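Local atomic coordinates of geranylgeranyl pyrophosphate synthase (Corynebacterium glutamicum, PDB entry 3LMD), a protein that probably builds long-chain prenyl diphosphates by condensing isopentenyl diphosphate with an allylic diphosphate, using divalent metal ions. Residues A[105-110]-A[167-172]; A[111-116]-A[144-149]; A[202-207]-A[230-235]. All coordinates share one frame; numbering follows the deposited sequence. Where two conformers were deposited one is given.

Contact 1: residues A[105-110]-A[167-172]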
loop_
_atom_site.group_PDB
_atom_site.type_symbol
_atom_site.label_atom_id
_atom_site.label_comp_id
_atom_site.label_asym_id
_atom_site.label_seq_id
_atom_site.Cartn_x
_atom_site.Cartn_y
_atom_site.Cartn_z
ATOM N N GLU A 105 -1.065 -12.255 -7.853
ATOM C CA GLU A 105 -2.005 -11.530 -8.713
ATOM C C GLU A 105 -2.619 -10.294 -8.060
ATOM O O GLU A 105 -2.835 -9.281 -8.735
ATOM C CB GLU A 105 -3.102 -12.451 -9.259
ATOM C CG GLU A 105 -4.035 -11.727 -10.208
ATOM C CD GLU A 105 -3.412 -11.417 -11.579
ATOM O OE1 GLU A 105 -2.220 -11.681 -11.800
ATOM O OE2 GLU A 105 -4.142 -10.926 -12.471
ATOM N N ILE A 106 -2.901 -10.371 -6.756
ATOM C CA ILE A 106 -3.460 -9.216 -6.035
ATOM C C ILE A 106 -2.449 -8.094 -6.015
ATOM O O ILE A 106 -2.786 -6.911 -6.129
ATOM C CB ILE A 106 -3.808 -9.595 -4.570
ATOM C CG1 ILE A 106 -5.101 -10.454 -4.540
ATOM C CG2 ILE A 106 -3.995 -8.309 -3.746
ATOM C CD1 ILE A 106 -5.391 -11.077 -3.109
ATOM N N THR A 107 -1.189 -8.464 -5.847
ATOM C CA THR A 107 -0.118 -7.452 -5.839
ATOM C C THR A 107 0.013 -6.779 -7.185
ATOM O O THR A 107 0.153 -5.542 -7.267
ATOM C CB THR A 107 1.214 -8.091 -5.432
ATOM O OG1 THR A 107 1.079 -8.594 -4.092
ATOM C CG2 THR A 107 2.362 -7.047 -5.470
ATOM N N HIS A 108 -0.066 -7.589 -8.241
ATOM C CA HIS A 108 -0.114 -7.062 -9.597
ATOM C C HIS A 108 -1.242 -6.061 -9.763
ATOM O O HIS A 108 -1.026 -4.967 -10.288
ATOM C CB HIS A 108 -0.253 -8.226 -10.618
ATOM C CG HIS A 108 -0.550 -7.776 -12.004
ATOM N ND1 HIS A 108 0.262 -6.887 -12.687
ATOM C CD2 HIS A 108 -1.567 -8.089 -12.845
ATOM C CE1 HIS A 108 -0.251 -6.673 -13.892
ATOM N NE2 HIS A 108 -1.362 -7.383 -14.007
ATOM N N LEU A 109 -2.462 -6.428 -9.356
ATOM C CA LEU A 109 -3.606 -5.530 -9.502
ATOM C C LEU A 109 -3.443 -4.241 -8.678
ATOM O O LEU A 109 -3.756 -3.142 -9.168
ATOM C CB LEU A 109 -4.927 -6.253 -9.130
ATOM C CG LEU A 109 -5.225 -7.445 -10.054
ATOM C CD1 LEU A 109 -6.463 -8.261 -9.567
ATOM C CD2 LEU A 109 -5.410 -6.950 -11.519
ATOM N N ALA A 110 -2.960 -4.363 -7.449
ATOM C CA ALA A 110 -2.773 -3.175 -6.577
ATOM C C ALA A 110 -1.862 -2.169 -7.253
ATOM O O ALA A 110 -2.119 -0.973 -7.270
ATOM C CB ALA A 110 -2.198 -3.585 -5.207
ATOM N N GLU A 167 10.483 -7.560 -0.212
ATOM C CA GLU A 167 11.534 -7.257 -1.182
ATOM C C GLU A 167 10.945 -7.011 -2.551
ATOM O O GLU A 167 11.268 -6.028 -3.215
ATOM C CB GLU A 167 12.539 -8.412 -1.283
ATOM C CG GLU A 167 13.685 -8.076 -2.233
ATOM C CD GLU A 167 14.710 -9.191 -2.387
ATOM O OE1 GLU A 167 14.661 -10.181 -1.627
ATOM O OE2 GLU A 167 15.580 -9.057 -3.278
ATOM N N THR A 168 10.089 -7.930 -2.996
ATOM C CA THR A 168 9.441 -7.793 -4.297
ATOM C C THR A 168 8.628 -6.504 -4.444
ATOM O O THR A 168 8.759 -5.748 -5.425
ATOM C CB THR A 168 8.515 -9.013 -4.547
ATOM O OG1 THR A 168 9.328 -10.203 -4.515
ATOM C CG2 THR A 168 7.833 -8.878 -5.874
ATOM N N PHE A 169 7.770 -6.252 -3.476
ATOM C CA PHE A 169 6.938 -5.066 -3.501
ATOM C C PHE A 169 7.790 -3.776 -3.406
ATOM O O PHE A 169 7.558 -2.830 -4.139
ATOM C CB PHE A 169 5.876 -5.144 -2.388
ATOM C CG PHE A 169 4.910 -4.002 -2.411
ATOM C CD1 PHE A 169 4.176 -3.724 -3.556
ATOM C CD2 PHE A 169 4.757 -3.188 -1.310
ATOM C CE1 PHE A 169 3.291 -2.662 -3.595
ATOM C CE2 PHE A 169 3.851 -2.104 -1.345
ATOM C CZ PHE A 169 3.140 -1.849 -2.496
ATOM N N GLY A 170 8.801 -3.775 -2.557
ATOM C CA GLY A 170 9.748 -2.634 -2.489
ATOM C C GLY A 170 10.406 -2.352 -3.851
ATOM O O GLY A 170 10.522 -1.204 -4.283
ATOM N N GLU A 171 10.831 -3.402 -4.529
ATOM C CA GLU A 171 11.345 -3.255 -5.914
ATOM C C GLU A 171 10.343 -2.708 -6.901
ATOM O O GLU A 171 10.704 -1.846 -7.722
ATOM C CB GLU A 171 11.903 -4.576 -6.465
ATOM C CG GLU A 171 13.193 -4.974 -5.784
ATOM C CD GLU A 171 14.264 -3.928 -5.999
ATOM O OE1 GLU A 171 14.733 -3.819 -7.150
ATOM O OE2 GLU A 171 14.619 -3.202 -5.036
ATOM N N LEU A 172 9.106 -3.217 -6.859
ATOM C CA LEU A 172 8.072 -2.744 -7.777
ATOM C C LEU A 172 7.846 -1.273 -7.558
ATOM O O LEU A 172 7.686 -0.527 -8.514
ATOM C CB LEU A 172 6.710 -3.447 -7.551
ATOM C CG LEU A 172 6.400 -4.859 -8.040
ATOM C CD1 LEU A 172 5.114 -5.368 -7.410
ATOM C CD2 LEU A 172 6.250 -4.903 -9.528
#
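Thr107 carries this contact from the side of helix 95-118, and its methyl group does all the touching. Thr107 CG2 lies 3.8 Å from Leu172 CD1 and 4.2 Å from Phe169 CD1, so one methyl meets two side chains of helix 159-181. The evidence points to a light apolar contact between two helices that are well separated here: the nearest pair of CA atoms, those of Thr107 and Phe169, is 7.8 Å apart, and the two segments together bury only 106 Å². Leu172 is directed toward the partner helix and meets Thr107 with one branch of its fork, CD1. Phe169 reaches the contact differently. Its CB does not aim at the other helix, but chi1 of -176° carries the ring away from its own backbone N and brings the ring closer, CD1 nearest. The Thr107 methyl approaches that ring obliquely.

The two threonine hydroxyls are satisfied within their own helices, and no hydrogen bond crosses. Thr107 has a chi1 of -63°, which turns CG2 away from the backbone N toward the partner and leaves OG1 to bond the carbonyl O of Val103, one turn earlier. The hydroxyl of Thr168 does likewise with His164 O. Glu105, by contrast, finds its partner outside helix 95-118: its OE2 lies in the plane of the His108 ring, at its edge, and is salt-bridged to Arg76.

The three touching residues are buried in the all-helical prenyl synthase fold. Helix 132-157 packs on Ile106, Leu109 and Phe169, helix 188-214 touches His108 and Thr168, and Phe169 also meets Ala148 of the second subunit, which places this layer beside the dimer interface.

Contact 2: residues A[111-116]-A[144-149]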
loop_
_atom_site.group_PDB
_atom_site.type_symbol
_atom_site.label_atom_id
_atom_site.label_comp_id
_atom_site.label_asym_id
_atom_site.label_seq_id
_atom_site.Cartn_x
_atom_site.Cartn_y
_atom_site.Cartn_z
ATOM N N THR A 111 -0.788 -2.709 -7.795
ATOM C CA THR A 111 0.224 -2.002 -8.574
ATOM C C THR A 111 -0.332 -1.217 -9.740
ATOM O O THR A 111 0.001 -0.037 -9.930
ATOM C CB THR A 111 1.189 -3.088 -9.097
ATOM O OG1 THR A 111 2.364 -3.060 -8.307
ATOM C CG2 THR A 111 1.473 -2.959 -10.591
ATOM N N LEU A 112 -1.183 -1.877 -10.520
ATOM C CA LEU A 112 -1.909 -1.230 -11.590
ATOM C C LEU A 112 -2.779 -0.088 -11.121
ATOM O O LEU A 112 -2.836 0.966 -11.755
ATOM C CB LEU A 112 -2.802 -2.231 -12.332
ATOM C CG LEU A 112 -2.084 -3.185 -13.286
ATOM C CD1 LEU A 112 -3.092 -4.194 -13.874
ATOM C CD2 LEU A 112 -1.352 -2.421 -14.400
ATOM N N TYR A 113 -3.518 -0.299 -10.049
ATOM C CA TYR A 113 -4.399 0.757 -9.574
ATOM C C TYR A 113 -3.602 1.991 -9.185
ATOM O O TYR A 113 -4.008 3.118 -9.498
ATOM C CB TYR A 113 -5.282 0.252 -8.440
ATOM C CG TYR A 113 -6.111 -0.926 -8.899
ATOM C CD1 TYR A 113 -6.146 -1.274 -10.254
ATOM C CD2 TYR A 113 -6.848 -1.691 -8.008
ATOM C CE1 TYR A 113 -6.895 -2.357 -10.717
ATOM C CE2 TYR A 113 -7.616 -2.782 -8.461
ATOM C CZ TYR A 113 -7.634 -3.101 -9.820
ATOM O OH TYR A 113 -8.374 -4.169 -10.295
ATOM N N HIS A 114 -2.442 1.814 -8.548
ATOM C CA HIS A 114 -1.618 2.985 -8.199
ATOM C C HIS A 114 -0.919 3.570 -9.424
ATOM O O HIS A 114 -0.735 4.779 -9.531
ATOM C CB HIS A 114 -0.584 2.645 -7.128
ATOM C CG HIS A 114 -1.166 2.491 -5.755
ATOM N ND1 HIS A 114 -2.526 2.491 -5.513
ATOM C CD2 HIS A 114 -0.570 2.326 -4.551
ATOM C CE1 HIS A 114 -2.740 2.338 -4.216
ATOM N NE2 HIS A 114 -1.569 2.238 -3.610
ATOM N N ASP A 115 -0.504 2.708 -10.338
ATOM C CA ASP A 115 0.062 3.170 -11.613
ATOM C C ASP A 115 -0.902 4.010 -12.407
ATOM O O ASP A 115 -0.521 5.051 -12.931
ATOM C CB ASP A 115 0.449 1.992 -12.496
ATOM C CG ASP A 115 1.892 1.666 -12.401
ATOM O OD1 ASP A 115 2.635 2.496 -11.841
ATOM O OD2 ASP A 115 2.290 0.586 -12.897
ATOM N N ASP A 116 -2.128 3.524 -12.564
ATOM C CA ASP A 116 -3.135 4.217 -13.368
ATOM C C ASP A 116 -3.416 5.634 -12.848
ATOM O O ASP A 116 -3.632 6.560 -13.631
ATOM C CB ASP A 116 -4.431 3.403 -13.467
ATOM C CG ASP A 116 -4.260 2.090 -14.256
ATOM O OD1 ASP A 116 -3.139 1.784 -14.746
ATOM O OD2 ASP A 116 -5.264 1.354 -14.383
ATOM N N ASP A 144 -4.792 0.028 -1.929
ATOM C CA ASP A 144 -4.418 -0.238 -0.523
ATOM C C ASP A 144 -5.194 -1.409 0.103
ATOM O O ASP A 144 -4.620 -2.212 0.887
ATOM C CB ASP A 144 -4.611 1.010 0.345
ATOM C CG ASP A 144 -3.601 2.112 0.011
ATOM O OD1 ASP A 144 -2.653 1.855 -0.760
ATOM O OD2 ASP A 144 -3.750 3.242 0.516
ATOM N N ILE A 145 -6.500 -1.500 -0.173
ATOM C CA ILE A 145 -7.253 -2.567 0.460
ATOM C C ILE A 145 -6.797 -3.895 -0.164
ATOM O O ILE A 145 -6.761 -4.926 0.529
ATOM C CB ILE A 145 -8.820 -2.404 0.365
ATOM C CG1 ILE A 145 -9.517 -3.398 1.299
ATOM C CG2 ILE A 145 -9.350 -2.588 -1.101
ATOM C CD1 ILE A 145 -9.477 -3.005 2.787
ATOM N N LEU A 146 -6.415 -3.873 -1.437
ATOM C CA LEU A 146 -5.844 -5.101 -2.047
ATOM C C LEU A 146 -4.585 -5.556 -1.313
ATOM O O LEU A 146 -4.409 -6.750 -1.015
ATOM C CB LEU A 146 -5.599 -4.930 -3.568
ATOM C CG LEU A 146 -6.725 -5.494 -4.453
ATOM C CD1 LEU A 146 -8.089 -4.827 -4.217
ATOM C CD2 LEU A 146 -6.286 -5.353 -5.891
ATOM N N LEU A 147 -3.711 -4.612 -0.996
ATOM C CA LEU A 147 -2.504 -4.935 -0.204
ATOM C C LEU A 147 -2.888 -5.491 1.171
ATOM O O LEU A 147 -2.261 -6.433 1.664
ATOM C CB LEU A 147 -1.558 -3.704 -0.086
ATOM C CG LEU A 147 -1.079 -3.279 -1.502
ATOM C CD1 LEU A 147 -0.469 -1.893 -1.577
ATOM C CD2 LEU A 147 -0.106 -4.309 -2.151
ATOM N N ALA A 148 -3.938 -4.962 1.786
ATOM C CA ALA A 148 -4.387 -5.533 3.070
ATOM C C ALA A 148 -4.887 -6.986 2.882
ATOM O O ALA A 148 -4.589 -7.854 3.703
ATOM C CB ALA A 148 -5.508 -4.688 3.710
ATOM N N HIS A 149 -5.678 -7.232 1.835
ATOM C CA HIS A 149 -6.110 -8.609 1.498
ATOM C C HIS A 149 -4.902 -9.528 1.300
ATOM O O HIS A 149 -4.863 -10.669 1.803
ATOM C CB HIS A 149 -6.913 -8.662 0.177
ATOM C CG HIS A 149 -8.215 -7.919 0.220
ATOM N ND1 HIS A 149 -9.001 -7.867 1.339
ATOM C CD2 HIS A 149 -8.883 -7.241 -0.743
ATOM C CE1 HIS A 149 -10.095 -7.169 1.082
ATOM N NE2 HIS A 149 -10.041 -6.770 -0.179
#
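The helical segments 111-116 and 144-149 run in broadly opposite directions, with the CA atoms of His114 and Asp144 closest at 8.8 Å. His114 immediately precedes the first aspartate-rich DDXXD motif of the prenyl synthase fold, whose Asp115 and Asp119 bind calcium in a structure of this protein.

Two side-chain pairs bridge the gap. In the conformer given, one of two deposited, His114 NE2 donates to Asp144 OD1. The bond is bent, with an N-H...O angle of 139°, although the oxygen lies almost exactly in the imidazole plane. From the carboxylate's standpoint the donor comes on the syn side but 34° out of plane, and the two flat groups stand 80° apart. As the bond depends on one of two His114 conformers, it may not be permanent. His114 also packs on Asp144 of the second subunit, and Asp144 on His114 of that subunit, so this polar pair sits at the dimer interface.

Asp115 faces elsewhere: its OD1 accepts a hydrogen bond from Gln176 NE2, and it makes no contact with segment 144-149. His114, which joins the helices, has its side chain about 9 Å from that of Asp119.

The second pair is apolar. Leu146 crosses Tyr113 at about a right angle, and its CD2 methyl meets the ring obliquely, 3.9 Å from Tyr113 CE2.

Contact 3: residues A[202-207]-A[230-235]; sequences VLIASA and AAVGMI
Helices 188-214 and 219-246 follow each other in the chain and form an alpha-alpha hairpin at the heart of the all-helical prenyl synthase fold; this contact is part of their packing. The short axes of segments 202-207 and 230-235 approach to 7.6 Å and lie 141° apart in their N-to-C directions, so the pairing is roughly antiparallel but clearly skewed.

That close approach is made between small residues. The CA atoms of Ala205 and Ala230 are 4.6 Å apart, and neither CB points straight at the other helix; the two methyls lie beside each other, CB to CB 4.0 Å. Ala205 CB comes nearer still to the backbone, 3.6 Å from Ala230 N, which is packing and not a hydrogen bond. No hydrogen bond passes between the segments.

Ile204 supplies the bulkier part. Its two branches divide the work: CG2 faces Val232, while CG1 extends to CD1 over Gly233. A chi2 of 169° keeps that ethyl arm stretched out, and Gly233 presents nothing but backbone to its tip. On its flank, Ile204 also touches Phe77 and Phe81 of helix 77-86, so the residue is held between two helices. Ser206 instead turns from the hairpin and bonds His164 NE2 through OG, and Ala231 packs on helix 309-328.

This is largely buried helix packing, away from the metal-binding residues. Of the two Ile204 contacts, the CG2 methyl is the looser, 4.5 Å from Val232 CG1, whereas Ile204 CD1 presses to 3.7 Å from Gly233 CA.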
loop_
_atom_site.group_PDB
_atom_site.type_symbol
_atom_site.label_atom_id
_atom_site.label_comp_id
_atom_site.label_asym_id
_atom_site.label_seq_id
_atom_site.Cartn_x
_atom_site.Cartn_y
_atom_site.Cartn_z
ATOM N N VAL A 202 10.457 -8.342 -11.580
ATOM C CA VAL A 202 10.593 -8.897 -10.222
ATOM C C VAL A 202 9.332 -9.645 -9.805
ATOM O O VAL A 202 9.395 -10.586 -9.007
ATOM C CB VAL A 202 10.926 -7.862 -9.076
ATOM C CG1 VAL A 202 12.354 -7.343 -9.187
ATOM C CG2 VAL A 202 9.860 -6.734 -9.017
ATOM N N LEU A 203 8.184 -9.230 -10.311
ATOM C CA LEU A 203 6.949 -9.884 -9.877
ATOM C C LEU A 203 6.730 -11.220 -10.597
ATOM O O LEU A 203 6.160 -12.158 -10.028
ATOM C CB LEU A 203 5.746 -8.973 -10.073
ATOM C CG LEU A 203 4.407 -9.419 -9.476
ATOM C CD1 LEU A 203 4.456 -9.725 -7.953
ATOM C CD2 LEU A 203 3.409 -8.243 -9.754
ATOM N N ILE A 204 7.181 -11.311 -11.841
ATOM C CA ILE A 204 7.123 -12.599 -12.544
ATOM C C ILE A 204 8.121 -13.561 -11.892
ATOM O O ILE A 204 7.798 -14.726 -11.646
ATOM C CB ILE A 204 7.392 -12.409 -14.053
ATOM C CG1 ILE A 204 6.292 -11.519 -14.651
ATOM C CG2 ILE A 204 7.414 -13.741 -14.798
ATOM C CD1 ILE A 204 6.624 -11.060 -16.066
ATOM N N ALA A 205 9.317 -13.064 -11.579
ATOM C CA ALA A 205 10.308 -13.824 -10.821
ATOM C C ALA A 205 9.700 -14.314 -9.509
ATOM O O ALA A 205 9.912 -15.463 -9.112
ATOM C CB ALA A 205 11.584 -12.979 -10.540
ATOM N N SER A 206 8.934 -13.445 -8.848
ATOM C CA SER A 206 8.306 -13.798 -7.582
ATOM C C SER A 206 7.280 -14.923 -7.733
ATOM O O SER A 206 7.161 -15.765 -6.871
ATOM C CB SER A 206 7.615 -12.551 -6.967
ATOM O OG SER A 206 6.854 -12.921 -5.846
ATOM N N ALA A 207 6.486 -14.885 -8.791
ATOM C CA ALA A 207 5.546 -15.958 -9.071
ATOM C C ALA A 207 6.285 -17.310 -9.182
ATOM O O ALA A 207 5.825 -18.307 -8.633
ATOM C CB ALA A 207 4.812 -15.675 -10.330
ATOM N N ALA A 230 12.455 -13.719 -14.002
ATOM C CA ALA A 230 13.064 -12.391 -14.219
ATOM C C ALA A 230 13.445 -12.167 -15.682
ATOM O O ALA A 230 13.162 -11.095 -16.269
ATOM C CB ALA A 230 14.296 -12.183 -13.310
ATOM N N ALA A 231 14.054 -13.183 -16.287
ATOM C CA ALA A 231 14.530 -13.076 -17.668
ATOM C C ALA A 231 13.356 -12.966 -18.637
ATOM O O ALA A 231 13.379 -12.169 -19.577
ATOM C CB ALA A 231 15.433 -14.291 -18.013
ATOM N N VAL A 232 12.317 -13.762 -18.393
ATOM C CA VAL A 232 11.118 -13.709 -19.212
ATOM C C VAL A 232 10.404 -12.344 -19.124
ATOM O O VAL A 232 9.908 -11.823 -20.125
ATOM C CB VAL A 232 10.153 -14.835 -18.813
ATOM C CG1 VAL A 232 8.712 -14.413 -19.010
ATOM C CG2 VAL A 232 10.484 -16.055 -19.622
ATOM N N GLY A 233 10.368 -11.771 -17.939
ATOM C CA GLY A 233 9.801 -10.394 -17.776
ATOM C C GLY A 233 10.511 -9.407 -18.690
ATOM O O GLY A 233 9.865 -8.544 -19.311
ATOM N N MET A 234 11.846 -9.493 -18.751
ATOM C CA MET A 234 12.614 -8.620 -19.662
ATOM C C MET A 234 12.237 -8.878 -21.123
ATOM O O MET A 234 12.016 -7.941 -21.892
ATOM C CB MET A 234 14.140 -8.798 -19.455
ATOM C CG MET A 234 14.670 -8.473 -18.028
ATOM S SD MET A 234 14.429 -6.706 -17.530
ATOM C CE MET A 234 14.865 -5.878 -19.142
ATOM N N ILE A 235 12.195 -10.151 -21.515
ATOM C CA ILE A 235 11.836 -10.521 -22.875
ATOM C C ILE A 235 10.460 -9.981 -23.237
ATOM O O ILE A 235 10.298 -9.359 -24.292
ATOM C CB ILE A 235 11.894 -12.041 -23.059
ATOM C CG1 ILE A 235 13.347 -12.528 -22.948
ATOM C CG2 ILE A 235 11.244 -12.478 -24.391
ATOM C CD1 ILE A 235 13.433 -14.092 -22.850
#

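Contacts 1 and 2 share helix 95-118 and are neighbours, their centres 9 Å apart; along the chain, contact 2 is nested within the loop closed by contact 1. They touch directly: Phe169 CZ lies 3.7 Å from Leu147 CD1, and Leu109 CB is 3.6 Å from Leu146 CD2. Contact 3 follows in series. Its centre is about 12 Å from that of contact 1, which it meets where Leu203 CD2 packs 3.7 Å from His108 CA, and about 19 Å from that of contact 2. The calcium site of Asp115 and Asp119, with no metal bound in this chain, belongs with the first two: contact 2 contains Asp115, whose side chain is about 8 Å from that of Leu172 in contact 1.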